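Local coordinates for SusD superfamily protein (Bacteroides fragilis, PDB 3L22) that probably binds glycans at the outer membrane as a SusD-family lipoprotein and passes them to a partner transporter, its exact ligand being unknown, at residues 229-234 with 245-250; 251-256 with 320-325; 329-334 with 352-357; 234-239 with 296-301. One frame throughout, in Å; residues are numbered along the deposited sequence.

Interaction 1: 229-234 with 245-250. With ZN (zinc ion), chain D.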
# COMPACT_ATOMS: atom_id res chain seq x y z
N GLY A 229 -5.01 -9.66 -18.20
CA GLY A 229 -5.74 -10.86 -17.82
C GLY A 229 -6.73 -10.68 -16.66
O GLY A 229 -7.44 -11.63 -16.31
N TYR A 230 -6.75 -9.49 -16.04
CA TYR A 230 -7.66 -9.22 -14.92
C TYR A 230 -8.93 -8.53 -15.43
O TYR A 230 -9.00 -8.11 -16.58
CB TYR A 230 -6.99 -8.36 -13.84
CG TYR A 230 -5.76 -9.01 -13.27
CD1 TYR A 230 -5.83 -9.87 -12.18
CD2 TYR A 230 -4.51 -8.79 -13.86
CE1 TYR A 230 -4.69 -10.46 -11.65
CE2 TYR A 230 -3.35 -9.39 -13.32
CZ TYR A 230 -3.45 -10.21 -12.24
OH TYR A 230 -2.32 -10.81 -11.75
N SER A 231 -9.94 -8.43 -14.57
CA SER A 231 -11.15 -7.72 -14.94
C SER A 231 -11.80 -7.11 -13.71
O SER A 231 -11.27 -7.26 -12.61
CB SER A 231 -12.09 -8.70 -15.66
OG SER A 231 -12.37 -9.80 -14.83
N LEU A 232 -12.86 -6.34 -13.93
CA LEU A 232 -13.62 -5.71 -12.90
C LEU A 232 -14.93 -6.45 -12.80
O LEU A 232 -15.82 -6.23 -13.62
CB LEU A 232 -13.91 -4.24 -13.23
CG LEU A 232 -12.75 -3.27 -13.42
CD1 LEU A 232 -13.28 -1.87 -13.76
CD2 LEU A 232 -11.85 -3.26 -12.17
N PRO A 233 -15.06 -7.35 -11.81
CA PRO A 233 -16.38 -7.97 -11.61
C PRO A 233 -17.47 -6.92 -11.27
O PRO A 233 -17.17 -5.88 -10.70
CB PRO A 233 -16.14 -8.88 -10.42
CG PRO A 233 -14.64 -9.13 -10.41
CD PRO A 233 -14.05 -7.88 -10.90
N GLU A 234 -18.71 -7.20 -11.62
CA GLU A 234 -19.81 -6.29 -11.31
C GLU A 234 -20.13 -6.16 -9.80
O GLU A 234 -20.75 -5.18 -9.36
CB GLU A 234 -21.08 -6.72 -12.06
CG GLU A 234 -20.95 -6.56 -13.57
CD GLU A 234 -20.87 -5.08 -14.04
OE1 GLU A 234 -21.08 -4.09 -13.28
OE2 GLU A 234 -20.61 -4.92 -15.22
N PHE A 245 -10.60 -13.42 -2.83
CA PHE A 245 -9.99 -12.88 -4.04
C PHE A 245 -10.95 -13.14 -5.20
O PHE A 245 -11.83 -13.99 -5.09
CB PHE A 245 -8.61 -13.51 -4.33
CG PHE A 245 -8.61 -15.01 -4.53
CD1 PHE A 245 -8.53 -15.88 -3.45
CD2 PHE A 245 -8.71 -15.56 -5.81
CE1 PHE A 245 -8.53 -17.25 -3.63
CE2 PHE A 245 -8.68 -16.92 -6.01
CZ PHE A 245 -8.63 -17.77 -4.92
N SER A 246 -10.74 -12.42 -6.28
CA SER A 246 -11.57 -12.50 -7.45
C SER A 246 -10.66 -12.35 -8.67
O SER A 246 -9.44 -12.22 -8.53
CB SER A 246 -12.60 -11.36 -7.45
OG SER A 246 -11.98 -10.09 -7.73
N GLN A 247 -11.26 -12.31 -9.85
CA GLN A 247 -10.53 -11.97 -11.08
C GLN A 247 -9.97 -10.53 -11.12
O GLN A 247 -9.25 -10.20 -12.07
CB GLN A 247 -11.42 -12.19 -12.29
CG GLN A 247 -11.61 -13.71 -12.50
CD GLN A 247 -12.48 -14.04 -13.65
OE1 GLN A 247 -13.13 -13.17 -14.21
NE2 GLN A 247 -12.52 -15.31 -14.01
N GLU A 248 -10.33 -9.70 -10.15
CA GLU A 248 -9.74 -8.36 -9.98
C GLU A 248 -8.44 -8.35 -9.17
O GLU A 248 -7.67 -7.38 -9.24
CB GLU A 248 -10.76 -7.43 -9.33
CG GLU A 248 -10.48 -5.98 -9.53
CD GLU A 248 -11.39 -5.03 -8.76
OE1 GLU A 248 -12.52 -5.43 -8.40
OE2 GLU A 248 -10.96 -3.85 -8.56
N SER A 249 -8.18 -9.42 -8.41
CA SER A 249 -7.15 -9.41 -7.38
C SER A 249 -5.79 -9.68 -7.98
O SER A 249 -5.58 -10.72 -8.59
CB SER A 249 -7.47 -10.49 -6.34
OG SER A 249 -8.77 -10.30 -5.81
N ILE A 250 -4.86 -8.75 -7.80
CA ILE A 250 -3.51 -8.93 -8.31
C ILE A 250 -2.63 -9.47 -7.21
O ILE A 250 -1.98 -10.51 -7.38
CB ILE A 250 -2.95 -7.62 -8.91
CG1 ILE A 250 -3.83 -7.14 -10.08
CG2 ILE A 250 -1.48 -7.86 -9.33
CD1 ILE A 250 -3.67 -5.68 -10.49
ZN ZN D . -20.84 -2.85 -16.19
O HOH W 1 -10.43 -11.72 -15.65
O HOH W 2 -15.14 -10.51 -14.09
O HOH W 3 -21.66 -1.75 -14.21
O HOH W 4 -19.91 -3.77 -18.16
O HOH W 5 -18.65 -2.38 -15.46
O HOH W 6 -21.07 -0.61 -17.17
O HOH W 7 -23.24 -2.99 -16.31

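Interaction 2: 251-256 with 320-325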
# COMPACT_ATOMS: atom_id res chain seq x y z
N PHE A 251 -2.56 -8.76 -6.09
CA PHE A 251 -1.70 -9.20 -4.98
C PHE A 251 -2.35 -8.82 -3.64
O PHE A 251 -2.77 -7.66 -3.46
CB PHE A 251 -0.29 -8.58 -5.09
CG PHE A 251 0.64 -8.99 -3.99
CD1 PHE A 251 1.08 -10.30 -3.90
CD2 PHE A 251 1.07 -8.07 -3.03
CE1 PHE A 251 1.90 -10.71 -2.84
CE2 PHE A 251 1.92 -8.46 -1.98
CZ PHE A 251 2.32 -9.77 -1.88
N SER A 252 -2.40 -9.79 -2.73
CA SER A 252 -2.98 -9.64 -1.39
C SER A 252 -2.20 -10.43 -0.38
O SER A 252 -1.43 -11.35 -0.73
CB SER A 252 -4.43 -10.18 -1.34
OG SER A 252 -5.27 -9.57 -2.28
N LEU A 253 -2.40 -10.07 0.88
CA LEU A 253 -1.79 -10.78 2.02
C LEU A 253 -2.89 -11.65 2.63
O LEU A 253 -3.90 -11.11 3.15
CB LEU A 253 -1.24 -9.81 3.06
CG LEU A 253 -0.44 -8.62 2.51
CD1 LEU A 253 0.04 -7.71 3.70
CD2 LEU A 253 0.70 -9.14 1.70
N PRO A 254 -2.74 -12.98 2.52
CA PRO A 254 -3.80 -13.89 2.99
C PRO A 254 -3.69 -14.11 4.47
O PRO A 254 -2.61 -13.92 5.05
CB PRO A 254 -3.48 -15.18 2.24
CG PRO A 254 -1.96 -15.15 2.14
CD PRO A 254 -1.60 -13.72 1.94
N MSE A 255 -4.78 -14.53 5.09
CA MSE A 255 -4.82 -14.85 6.52
C MSE A 255 -5.31 -16.28 6.68
O MSE A 255 -6.10 -16.78 5.86
CB MSE A 255 -5.85 -13.96 7.18
CG MSE A 255 -5.56 -12.49 7.16
SE MSE A 255 -4.07 -12.11 8.34
CE MSE A 255 -3.76 -10.23 7.80
N ALA A 256 -4.89 -16.90 7.78
CA ALA A 256 -5.30 -18.21 8.19
C ALA A 256 -5.50 -18.16 9.70
O ALA A 256 -4.89 -17.34 10.40
CB ALA A 256 -4.25 -19.28 7.80
N GLN A 320 -10.27 -11.92 6.76
CA GLN A 320 -10.30 -11.17 5.51
C GLN A 320 -8.89 -10.83 5.05
O GLN A 320 -8.06 -10.35 5.84
CB GLN A 320 -11.16 -9.92 5.63
CG GLN A 320 -12.65 -10.26 5.78
CD GLN A 320 -13.53 -9.07 6.24
OE1 GLN A 320 -13.37 -8.51 7.35
NE2 GLN A 320 -14.49 -8.71 5.40
N TRP A 321 -8.62 -11.11 3.78
CA TRP A 321 -7.33 -10.78 3.18
C TRP A 321 -7.15 -9.26 3.01
O TRP A 321 -8.13 -8.52 2.86
CB TRP A 321 -7.23 -11.43 1.81
CG TRP A 321 -7.12 -12.94 1.80
CD1 TRP A 321 -7.46 -13.82 2.81
CD2 TRP A 321 -6.73 -13.74 0.70
NE1 TRP A 321 -7.24 -15.10 2.41
CE2 TRP A 321 -6.79 -15.09 1.12
CE3 TRP A 321 -6.30 -13.45 -0.60
CZ2 TRP A 321 -6.49 -16.15 0.26
CZ3 TRP A 321 -5.99 -14.53 -1.45
CH2 TRP A 321 -6.07 -15.85 -1.00
N VAL A 322 -5.89 -8.81 3.11
CA VAL A 322 -5.53 -7.44 2.93
C VAL A 322 -5.16 -7.27 1.46
O VAL A 322 -4.19 -7.87 0.98
CB VAL A 322 -4.37 -7.06 3.86
CG1 VAL A 322 -3.91 -5.56 3.67
CG2 VAL A 322 -4.80 -7.35 5.32
N PRO A 323 -5.96 -6.50 0.70
CA PRO A 323 -5.71 -6.28 -0.72
C PRO A 323 -4.66 -5.18 -0.97
O PRO A 323 -4.86 -4.00 -0.59
CB PRO A 323 -7.07 -5.82 -1.22
CG PRO A 323 -7.66 -5.07 -0.08
CD PRO A 323 -7.14 -5.75 1.16
N ILE A 324 -3.53 -5.55 -1.57
CA ILE A 324 -2.45 -4.60 -1.86
C ILE A 324 -2.68 -3.97 -3.24
O ILE A 324 -2.74 -2.76 -3.35
CB ILE A 324 -1.07 -5.28 -1.76
CG1 ILE A 324 -0.85 -5.87 -0.34
CG2 ILE A 324 0.07 -4.34 -2.15
CD1 ILE A 324 -0.92 -4.88 0.82
N PHE A 325 -2.78 -4.79 -4.27
CA PHE A 325 -3.05 -4.35 -5.63
C PHE A 325 -4.25 -5.08 -6.20
O PHE A 325 -4.31 -6.33 -6.17
CB PHE A 325 -1.86 -4.68 -6.56
CG PHE A 325 -0.54 -4.11 -6.13
CD1 PHE A 325 -0.41 -2.78 -5.76
CD2 PHE A 325 0.60 -4.92 -6.15
CE1 PHE A 325 0.81 -2.27 -5.41
CE2 PHE A 325 1.81 -4.43 -5.79
CZ PHE A 325 1.93 -3.09 -5.41
O HOH W 8 -5.75 -7.80 -4.28
O HOH W 9 -8.56 -16.20 4.95

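Interaction 3: 329-334 with 352-357. With EDO (1,2-ethanediol), chain B.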
# COMPACT_ATOMS: atom_id res chain seq x y z
N GLU A 329 -7.26 -0.38 -9.38
CA GLU A 329 -6.12 0.50 -9.16
C GLU A 329 -5.28 0.66 -10.45
O GLU A 329 -4.84 1.79 -10.78
CB GLU A 329 -5.20 0.03 -8.02
CG GLU A 329 -4.28 1.17 -7.56
CD GLU A 329 -3.06 0.68 -6.81
OE1 GLU A 329 -3.17 -0.36 -6.08
OE2 GLU A 329 -1.99 1.33 -6.97
N THR A 330 -5.03 -0.45 -11.13
CA THR A 330 -4.30 -0.43 -12.40
C THR A 330 -4.93 0.64 -13.31
O THR A 330 -4.23 1.48 -13.84
CB THR A 330 -4.37 -1.77 -13.12
OG1 THR A 330 -4.04 -2.84 -12.21
CG2 THR A 330 -3.45 -1.77 -14.40
N LEU A 331 -6.25 0.60 -13.43
CA LEU A 331 -6.98 1.51 -14.33
C LEU A 331 -6.95 2.99 -13.89
O LEU A 331 -6.71 3.87 -14.72
CB LEU A 331 -8.43 1.01 -14.49
CG LEU A 331 -8.60 -0.36 -15.21
CD1 LEU A 331 -10.05 -0.84 -15.19
CD2 LEU A 331 -8.07 -0.35 -16.64
N LEU A 332 -7.19 3.24 -12.62
CA LEU A 332 -7.18 4.59 -12.12
C LEU A 332 -5.77 5.17 -12.05
O LEU A 332 -5.61 6.35 -12.27
CB LEU A 332 -7.88 4.69 -10.75
CG LEU A 332 -9.40 4.51 -10.69
CD1 LEU A 332 -9.90 4.65 -9.24
CD2 LEU A 332 -10.16 5.45 -11.65
N ASP A 333 -4.76 4.35 -11.77
CA ASP A 333 -3.36 4.81 -11.82
C ASP A 333 -3.02 5.20 -13.28
O ASP A 333 -2.46 6.28 -13.53
CB ASP A 333 -2.35 3.73 -11.35
CG ASP A 333 -2.35 3.49 -9.79
OD1 ASP A 333 -2.92 4.28 -9.05
OD2 ASP A 333 -1.78 2.44 -9.35
N LEU A 334 -3.32 4.30 -14.23
CA LEU A 334 -3.15 4.61 -15.66
C LEU A 334 -3.92 5.86 -16.07
O LEU A 334 -3.39 6.70 -16.79
CB LEU A 334 -3.54 3.41 -16.55
CG LEU A 334 -2.55 2.25 -16.57
CD1 LEU A 334 -3.16 1.01 -17.29
CD2 LEU A 334 -1.22 2.67 -17.21
N LEU A 352 -11.03 6.05 -16.64
CA LEU A 352 -11.92 6.51 -15.55
C LEU A 352 -13.32 5.92 -15.71
O LEU A 352 -13.88 5.39 -14.75
CB LEU A 352 -12.02 8.05 -15.47
CG LEU A 352 -12.92 8.68 -14.40
CD1 LEU A 352 -12.54 8.12 -12.99
CD2 LEU A 352 -12.87 10.21 -14.41
N LYS A 353 -13.85 5.96 -16.93
CA LYS A 353 -15.20 5.44 -17.16
C LYS A 353 -15.31 3.94 -16.84
O LYS A 353 -16.33 3.49 -16.30
CB LYS A 353 -15.67 5.74 -18.57
CG LYS A 353 -16.03 7.20 -18.78
CD LYS A 353 -16.15 7.59 -20.24
CE LYS A 353 -17.51 7.18 -20.83
NZ LYS A 353 -17.93 7.96 -22.05
N GLN A 354 -14.28 3.15 -17.13
CA GLN A 354 -14.35 1.74 -16.79
C GLN A 354 -14.57 1.52 -15.31
O GLN A 354 -15.42 0.72 -14.91
CB GLN A 354 -13.08 0.96 -17.15
CG GLN A 354 -12.86 0.74 -18.59
CD GLN A 354 -11.65 -0.16 -18.83
OE1 GLN A 354 -11.59 -1.31 -18.36
NE2 GLN A 354 -10.67 0.36 -19.56
N VAL A 355 -13.80 2.22 -14.49
CA VAL A 355 -13.88 2.01 -13.05
C VAL A 355 -15.18 2.58 -12.50
O VAL A 355 -15.89 1.87 -11.78
CB VAL A 355 -12.66 2.56 -12.32
CG1 VAL A 355 -12.83 2.44 -10.78
CG2 VAL A 355 -11.37 1.82 -12.82
N ARG A 356 -15.49 3.83 -12.83
CA ARG A 356 -16.69 4.45 -12.27
C ARG A 356 -17.95 3.73 -12.74
O ARG A 356 -18.87 3.51 -11.95
CB ARG A 356 -16.77 5.94 -12.62
CG ARG A 356 -17.97 6.70 -12.02
CD ARG A 356 -17.89 8.21 -12.25
NE ARG A 356 -19.05 8.90 -11.67
CZ ARG A 356 -19.17 9.26 -10.39
NH1 ARG A 356 -18.21 9.06 -9.52
NH2 ARG A 356 -20.28 9.86 -9.98
N GLY A 357 -18.00 3.38 -14.02
CA GLY A 357 -19.13 2.64 -14.60
C GLY A 357 -19.39 1.28 -13.99
O GLY A 357 -20.51 0.77 -14.05
C1 EDO B . -1.02 4.53 -6.11
O1 EDO B . -2.24 3.82 -6.14
C2 EDO B . -0.48 4.73 -4.69
O2 EDO B . 0.67 5.62 -4.88

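Interaction 4: 234-239 with 296-301. With ZN (zinc ion), chain D; EDO (1,2-ethanediol), chain Y.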
# COMPACT_ATOMS: atom_id res chain seq x y z
N GLU A 234 -18.71 -7.20 -11.62
CA GLU A 234 -19.81 -6.29 -11.31
C GLU A 234 -20.13 -6.16 -9.80
O GLU A 234 -20.75 -5.18 -9.36
CB GLU A 234 -21.08 -6.72 -12.06
CG GLU A 234 -20.95 -6.56 -13.57
CD GLU A 234 -20.87 -5.08 -14.04
OE1 GLU A 234 -21.08 -4.09 -13.28
OE2 GLU A 234 -20.61 -4.92 -15.22
N ASP A 235 -19.77 -7.16 -9.02
CA ASP A 235 -20.04 -7.19 -7.59
C ASP A 235 -18.79 -6.66 -6.87
O ASP A 235 -17.76 -7.34 -6.83
CB ASP A 235 -20.37 -8.63 -7.18
CG ASP A 235 -20.69 -8.80 -5.68
OD1 ASP A 235 -20.41 -7.94 -4.81
OD2 ASP A 235 -21.23 -9.87 -5.36
N VAL A 236 -18.90 -5.50 -6.24
CA VAL A 236 -17.75 -4.89 -5.53
C VAL A 236 -17.44 -5.53 -4.15
O VAL A 236 -16.49 -5.11 -3.50
CB VAL A 236 -17.97 -3.37 -5.35
CG1 VAL A 236 -18.22 -2.71 -6.73
CG2 VAL A 236 -19.14 -3.08 -4.35
N THR A 237 -18.25 -6.49 -3.68
CA THR A 237 -18.07 -7.10 -2.36
C THR A 237 -17.23 -8.39 -2.38
O THR A 237 -16.90 -8.92 -1.32
CB THR A 237 -19.42 -7.38 -1.67
OG1 THR A 237 -20.09 -8.46 -2.31
CG2 THR A 237 -20.36 -6.11 -1.70
N LEU A 238 -16.89 -8.89 -3.56
CA LEU A 238 -16.31 -10.24 -3.67
C LEU A 238 -15.02 -10.43 -2.89
O LEU A 238 -14.84 -11.45 -2.24
CB LEU A 238 -16.07 -10.63 -5.13
CG LEU A 238 -17.30 -10.80 -6.01
CD1 LEU A 238 -16.79 -10.99 -7.46
CD2 LEU A 238 -18.18 -11.98 -5.53
N ILE A 239 -14.17 -9.42 -2.90
CA ILE A 239 -12.83 -9.57 -2.35
C ILE A 239 -12.78 -9.54 -0.83
O ILE A 239 -11.74 -9.89 -0.28
CB ILE A 239 -11.81 -8.56 -2.91
CG1 ILE A 239 -12.17 -7.10 -2.57
CG2 ILE A 239 -11.68 -8.73 -4.41
CD1 ILE A 239 -11.05 -6.09 -2.99
N ASP A 296 -24.80 4.20 -5.96
CA ASP A 296 -23.42 3.75 -6.21
C ASP A 296 -23.24 2.43 -5.45
O ASP A 296 -23.51 2.37 -4.27
CB ASP A 296 -22.45 4.84 -5.71
CG ASP A 296 -20.96 4.57 -6.01
OD1 ASP A 296 -20.46 3.44 -5.87
OD2 ASP A 296 -20.24 5.59 -6.27
N LYS A 297 -22.74 1.40 -6.12
CA LYS A 297 -22.51 0.08 -5.48
C LYS A 297 -21.64 0.12 -4.23
O LYS A 297 -21.88 -0.64 -3.31
CB LYS A 297 -21.91 -0.92 -6.48
CG LYS A 297 -22.88 -1.31 -7.61
CD LYS A 297 -22.25 -2.42 -8.49
CE LYS A 297 -23.00 -2.64 -9.80
NZ LYS A 297 -22.12 -3.36 -10.81
N ARG A 298 -20.64 1.00 -4.23
CA ARG A 298 -19.72 1.15 -3.14
C ARG A 298 -20.37 1.81 -1.91
O ARG A 298 -20.06 1.46 -0.78
CB ARG A 298 -18.52 1.94 -3.60
CG ARG A 298 -17.77 1.25 -4.75
CD ARG A 298 -16.85 2.16 -5.51
NE ARG A 298 -17.59 3.22 -6.20
CZ ARG A 298 -17.06 4.02 -7.12
NH1 ARG A 298 -15.78 3.91 -7.47
NH2 ARG A 298 -17.81 4.97 -7.67
N ILE A 299 -21.30 2.74 -2.17
CA ILE A 299 -22.08 3.39 -1.13
C ILE A 299 -23.06 2.37 -0.53
O ILE A 299 -23.08 2.18 0.69
CB ILE A 299 -22.78 4.67 -1.68
CG1 ILE A 299 -21.73 5.70 -2.16
CG2 ILE A 299 -23.78 5.28 -0.65
CD1 ILE A 299 -20.64 6.07 -1.19
N ILE A 300 -23.79 1.65 -1.39
CA ILE A 300 -24.72 0.61 -0.96
C ILE A 300 -23.97 -0.43 -0.12
O ILE A 300 -24.41 -0.77 0.93
CB ILE A 300 -25.40 -0.11 -2.13
CG1 ILE A 300 -26.29 0.87 -2.93
CG2 ILE A 300 -26.26 -1.34 -1.63
CD1 ILE A 300 -26.82 0.32 -4.24
N ALA A 301 -22.79 -0.87 -0.58
CA ALA A 301 -22.09 -1.98 0.11
C ALA A 301 -21.38 -1.50 1.37
O ALA A 301 -21.40 -2.19 2.38
CB ALA A 301 -21.07 -2.68 -0.83
ZN ZN D . -20.84 -2.85 -16.19
C1 EDO Y . -19.60 -5.55 1.99
O1 EDO Y . -21.00 -5.31 2.27
C2 EDO Y . -18.99 -6.89 2.46
O2 EDO Y . -17.72 -6.69 3.13
O HOH W 3 -21.66 -1.75 -14.21
O HOH W 4 -19.91 -3.77 -18.16
O HOH W 5 -18.65 -2.38 -15.46
O HOH W 6 -21.07 -0.61 -17.17
O HOH W 7 -23.24 -2.99 -16.31

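Interaction 1: 229-234 with 245-250
Ile250 lays CG1 over one face of the Tyr230 ring, 3.7 Å from the ring centroid and 10° off the ring normal. The two side chains cross at about a right angle. This CH-pi contact is the tightly packed, buried end. Both also pack on helices 200-213 and 327-339, where the loop after helix 217-225 meets the strand. The carbonyl O of Gln247 comes to the ring edge near its plane, 3.4 Å from Tyr230 CD1. Tyr230 CG stands anti to its carbonyl carbon (chi1 -59°), which lays the ring along the backbone of 247-250.

A single direct hydrogen bond joins the backbones, from Ser231 N to Gln247 O at 3.1 Å. The donor sits above the carbonyl plane, not on a lone pair. Ser246 to Ser249 form a type I turn. Ser246 OG accepts from Glu248 N at 3.0 Å, an ST turn just before strand 249-253. Pro233 CD rests on Glu248 CB at 3.7 Å.

The side of Ser231 and Gln247 is wet. One water joins Gly229 O to Ser231 OG at 2.8 Å from the hydroxyl, and weakly to Gln247 OE1. Beyond Pro233 the chain reaches exposed Glu234, a zinc ligand.

Buried Glu248 lies against Leu232 and Pro233, and its carboxylate pairs with Arg326 and Arg358. Those two positive charges would probably keep it ionised. The contact thus buries an acid balanced by two arginines.

Interaction 2: 251-256 with 320-325
Phe251 swings CG anti to its backbone N (chi1 -180°), and Ile324 places CG2 anti to its own N. With both groups turned this way, the side chains lie side by side and point the same way. Phe251 CD2 meets Ile324 CB at 3.7 Å, with Ile324 CG2 at the edge of the Phe251 ring. The same CG2 lies over the centre of the Phe325 ring. Phe251 CB touches Phe325 CD2.

The backbones pair as antiparallel strands. Phe251 and Phe325 form one hydrogen-bonded pair, and Leu253 with Val322 forms another. Leu253 N gives to Val322 O at 2.8 Å. Between the two pairs the register slips by one residue. Ile324 and Phe325 both face Phe251, a classic beta bulge, and Phe251 O takes both of their N-H groups, from Ile324 N at 2.9 Å and from Phe325 N at 3.0 Å. The two strands form a small sheet within a protein whose regular structure is mostly helix. Helix 200-213 packs against Phe251 and Phe325.

Past the strand, Pro254 sets its CA-CB edge on one face of Trp321. Its CA is 3.5 Å from the centroid of the five-membered ring, just 2° off the normal. CB lies over the rim, nearest CE2. Water 8 joins Ser252 OG to Phe325 O. Selenomethionine Met255 bends at chi2 (-70°), bringing CE to Val322 CG2 at 3.9 Å, while its CG rests by Gln320 O.

Interaction 3: 329-334 with 352-357
Val355 projects from its helix toward helix 329-334 and meets Leu331 and Leu332. CG2 presses on Leu331 CB at 3.5 Å, tighter than usual van der Waals contact, and also nears Leu332 CG. CG1 faces Leu332 alone and lies 4.0 Å from both CG and CD1 of that residue. Val355 CG1 is anti to the backbone N (chi1 175°), and this spreads the two methyls over the neighbouring leucines.

Leu332 answers with its CD2. That methyl enters the hollow between Leu352 and Val355, 3.8 Å from Leu352 CD1 and 3.9 Å from Val355 CB. The side chains of Leu332 and Leu352 meet at a slant. On the solvent side, Gln354 runs across Leu331 at about a right angle. Its extended chain brings the amide against the leucine's methyls, with OE1 3.6 Å from Leu331 CD1.

The two helical segments are 8.9 Å apart at closest approach of their axes. They belong to the successive helices 327-339 and 345-359, which run in roughly opposed directions, 140° apart, a helical hairpin in keeping with the TPR-like clan of the family. Helix 374-388 packs beside Leu352 and Val355, while Leu232 of a loop reaches Leu331.

The charged groups face other ways. Glu329 pairs with Arg209, Asp333 with Lys385, and a 1,2-ethanediol lies near both acids. Arg356 reaches Asp365 and Glu384. The helix interface itself is therefore held by apolar packing, while the charged groups turn away from it and pair with other parts of the protein.

Interaction 4: 234-239 with 296-301
Lys297 reaches across to Glu234 from the first turn of helix 297-302. Its CB faces both Val236 methyls, CG1 and CG2, 4.1 Å from each. Beyond CG the chain is extended. CD then passes Glu234 O at 3.3 Å, with CE about as near. At the tip, NZ gives a hydrogen bond to Glu234 O at 2.7 Å, in the carbonyl plane and on a lone pair. NZ also makes a salt bridge to Glu234 OE1 at 2.8 Å. Arg358 O is a further acceptor for it.

Glu234 is bent at chi2 (-68°), which turns OE1 to the same side as its own carbonyl O, and one ammonium reaches both. The other oxygen, OE2, binds the zinc ion at 2.3 Å. Five waters complete the metal's shell. The carboxylate is thus shared between a lysine and a metal, and both positive partners would be expected to favour its ionised form.

The contact joins the loop ahead of strand 249-253 to the start of a short helix. Asp296 is the N-cap of that helix, and its OD1 accepts from Arg298 N. Arg298 also grips the same carboxylate side-on with NE and NH2, while NH1 pairs with Glu388 and Glu384. On the loop side Asp235 makes an Asx turn, OD1 taking Thr237 N, and the hydroxyl of Thr237 meets the same oxygen.

Farther along the helix, toward Ala301, the packing is apolar. Thr237 CG2 touches Ala301 CB at 3.6 Å, and Val236 CG2 lies near the same CB. A 1,2-ethanediol bonds to Ala301 O.

How the interactions relate
Interactions 2 and 3 are buried, interaction 1 is partly so and interaction 4 lies at the surface. Interactions 1 and 2 follow one another along strand 249-253. They meet through Phe245 against Trp321 and a probable bond from Ile250 N to Phe325 O. Strand 322-326 runs straight into helix 327-339, leading from interaction 2 to interaction 3. Leu232 of interaction 1 packs on Leu331 and Val355 of that helix pair. Glu234 and its zinc ion belong to both 1 and 4. The chemistry differs: backbone pairing and rings in the sheet, mostly aliphatic packing between helices, a buried acid and water beside the loop, and lysine, carboxylate and metal at the surface.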